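Local coordinates for extracellular solute-binding protein family 1 (Pseudothermotoga lettingae, PDB 5CI5) that probably delivers sugar to an ABC transporter as its extracellular solute-binding component, and is seen here holding alpha-D-tagatose, at residues T112-P117 and P340-V345. Numbering follows the deposited sequence.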
loop_
_atom_site.group_PDB
_atom_site.type_symbol
_atom_site.label_atom_id
_atom_site.label_comp_id
_atom_site.label_asym_id
_atom_site.label_seq_id
_atom_site.Cartn_x
_atom_site.Cartn_y
_atom_site.Cartn_z
ATOM N N THR A 112 -12.882 -14.034 12.650
ATOM C CA THR A 112 -11.456 -13.921 12.939
ATOM C C THR A 112 -10.626 -14.961 12.182
ATOM O O THR A 112 -9.574 -14.636 11.626
ATOM C CB THR A 112 -11.233 -14.022 14.451
ATOM O OG1 THR A 112 -11.931 -12.928 15.075
ATOM C CG2 THR A 112 -9.760 -13.974 14.828
ATOM N N ALA A 113 -11.106 -16.203 12.165
ATOM C CA ALA A 113 -10.405 -17.312 11.512
ATOM C C ALA A 113 -10.382 -17.194 9.989
ATOM O O ALA A 113 -9.656 -17.940 9.328
ATOM C CB ALA A 113 -11.036 -18.633 11.919
ATOM N N GLN A 114 -11.166 -16.270 9.434
ATOM C CA GLN A 114 -11.168 -16.014 7.982
ATOM C C GLN A 114 -10.140 -14.957 7.550
ATOM O O GLN A 114 -9.851 -14.847 6.375
ATOM C CB GLN A 114 -12.560 -15.601 7.510
ATOM C CG GLN A 114 -13.553 -16.791 7.490
ATOM C CD GLN A 114 -13.045 -17.917 6.634
ATOM O OE1 GLN A 114 -12.678 -17.709 5.481
ATOM N NE2 GLN A 114 -12.969 -19.123 7.209
ATOM N N ILE A 115 -9.573 -14.183 8.477
ATOM C CA ILE A 115 -8.593 -13.159 8.083
ATOM C C ILE A 115 -7.321 -13.877 7.655
ATOM O O ILE A 115 -6.880 -14.818 8.350
ATOM C CB ILE A 115 -8.311 -12.167 9.263
ATOM C CG1 ILE A 115 -9.635 -11.531 9.711
ATOM C CG2 ILE A 115 -7.245 -11.122 8.913
ATOM C CD1 ILE A 115 -10.311 -10.715 8.647
ATOM N N TRP A 116 -6.759 -13.496 6.504
ATOM C CA TRP A 116 -5.488 -14.077 6.072
ATOM C C TRP A 116 -4.461 -13.985 7.205
ATOM O O TRP A 116 -4.226 -12.918 7.743
ATOM C CB TRP A 116 -4.942 -13.380 4.841
ATOM C CG TRP A 116 -5.773 -13.489 3.609
ATOM C CD1 TRP A 116 -6.566 -12.522 3.087
ATOM C CD2 TRP A 116 -5.874 -14.620 2.730
ATOM N NE1 TRP A 116 -7.170 -12.983 1.938
ATOM C CE2 TRP A 116 -6.752 -14.264 1.695
ATOM C CE3 TRP A 116 -5.301 -15.900 2.723
ATOM C CZ2 TRP A 116 -7.073 -15.138 0.646
ATOM C CZ3 TRP A 116 -5.635 -16.778 1.676
ATOM C CH2 TRP A 116 -6.509 -16.388 0.667
ATOM N N PRO A 117 -3.831 -15.104 7.559
ATOM C CA PRO A 117 -3.045 -15.083 8.801
ATOM C C PRO A 117 -1.789 -14.241 8.775
ATOM O O PRO A 117 -1.325 -13.864 9.867
ATOM C CB PRO A 117 -2.661 -16.556 9.014
ATOM C CG PRO A 117 -3.455 -17.328 8.106
ATOM C CD PRO A 117 -3.960 -16.460 7.006
ATOM N N PRO A 340 -10.076 -8.472 -0.371
ATOM C CA PRO A 340 -10.657 -8.684 0.951
ATOM C C PRO A 340 -9.636 -9.303 1.892
ATOM O O PRO A 340 -8.859 -10.157 1.467
ATOM C CB PRO A 340 -11.818 -9.674 0.701
ATOM C CG PRO A 340 -12.078 -9.649 -0.813
ATOM C CD PRO A 340 -10.808 -9.180 -1.448
ATOM N N THR A 341 -9.646 -8.885 3.151
ATOM C CA THR A 341 -8.892 -9.582 4.190
ATOM C C THR A 341 -9.534 -10.922 4.574
ATOM O O THR A 341 -8.880 -11.724 5.210
ATOM C CB THR A 341 -8.755 -8.733 5.446
ATOM O OG1 THR A 341 -10.055 -8.391 5.949
ATOM C CG2 THR A 341 -7.969 -7.477 5.118
ATOM N N ARG A 342 -10.793 -11.145 4.188
ATOM C CA ARG A 342 -11.479 -12.423 4.439
ATOM C C ARG A 342 -11.212 -13.455 3.334
ATOM O O ARG A 342 -11.479 -13.205 2.160
ATOM C CB ARG A 342 -12.989 -12.235 4.537
ATOM C CG ARG A 342 -13.508 -11.368 5.695
ATOM C CD ARG A 342 -15.030 -11.295 5.632
ATOM N NE ARG A 342 -15.593 -12.606 5.975
ATOM C CZ ARG A 342 -16.176 -12.934 7.118
ATOM N NH1 ARG A 342 -16.354 -12.049 8.093
ATOM N NH2 ARG A 342 -16.600 -14.184 7.285
HETATM N N MSE A 343 -10.748 -14.629 3.746
HETATM C CA MSE A 343 -10.461 -15.738 2.841
HETATM C C MSE A 343 -11.734 -16.217 2.148
HETATM O O MSE A 343 -11.732 -16.417 0.933
HETATM C CB MSE A 343 -9.815 -16.894 3.593
HETATM C CG MSE A 343 -8.417 -16.593 4.017
HETATM SE SE MSE A 343 -7.485 -18.153 4.681
HETATM C CE MSE A 343 -8.391 -18.285 6.376
ATOM N N ASP A 344 -12.821 -16.372 2.907
ATOM C CA ASP A 344 -14.048 -16.899 2.305
ATOM C C ASP A 344 -14.556 -15.979 1.182
ATOM O O ASP A 344 -14.963 -16.483 0.147
ATOM C CB ASP A 344 -15.140 -17.171 3.346
ATOM C CG ASP A 344 -15.433 -15.998 4.293
ATOM O OD1 ASP A 344 -14.922 -14.862 4.105
ATOM O OD2 ASP A 344 -16.230 -16.239 5.242
ATOM N N VAL A 345 -14.479 -14.655 1.329
ATOM C CA VAL A 345 -14.873 -13.774 0.233
ATOM C C VAL A 345 -13.948 -13.893 -0.979
ATOM O O VAL A 345 -14.410 -13.894 -2.139
ATOM C CB VAL A 345 -14.926 -12.309 0.708
ATOM C CG1 VAL A 345 -15.253 -11.385 -0.416
ATOM C CG2 VAL A 345 -15.956 -12.161 1.803
#
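The backbone carbonyl of Gln114 receives the N-H of Met343 in a short, nearly straight bond (O to N 2.8 Å, 164° at the hydrogen), the donor sitting somewhat out of the carbonyl plane; the CA-H of Arg342 leans on the same oxygen. Two residues on, Trp116 N returns a bond to Thr341 O at 3.1 Å, and together the pair forms a single beta bridge between Ile115 and Arg342. Met343 is selenomethionine, and its CG lies over the centre of the six-membered ring of Trp116, 3.4 Å from the centroid, a CH-pi contact; SE follows obliquely as a Met-aromatic contact. The bend at chi3 (-74°) then turns CE back toward the carbonyl oxygens of Ala113 and Gln114. At the indole edge, NE1 makes a weak bond in the ring plane to Pro340 O, while Phe364 meets the ring edge-to-face. A leucine in place of Trp116 would probably leave Met343 without its aromatic platform and Pro340 O without the indole N-H. On the Gln114 side, the chain folds at chi2 (-57°) and brings OE1 to Asp344 N in a weak bond of 2.9 Å, its CG meanwhile packing on the carboxylate. The carboxylate of Asp344 is held flat by Arg342, side-on, with NE to OD1 at 3.0 Å and NH2 to OD2 at 2.9 Å; NH1 of the same guanidinium pairs with Glu110, so the arginine's charge is probably shared by two acids. Ile115 CD1 rests beside Thr341 OG1, whose hydroxyl bonds to Pro133 O in strand 128-138; the side chain of Thr341 is about 11 Å from the bound tagatose. An isolated beta bridge running into a helix start, with Arg342 as N-cap residue, thus joins the loop after helix 103-108 to helix 343-348 in one lobe of this periplasmic-binding-protein fold.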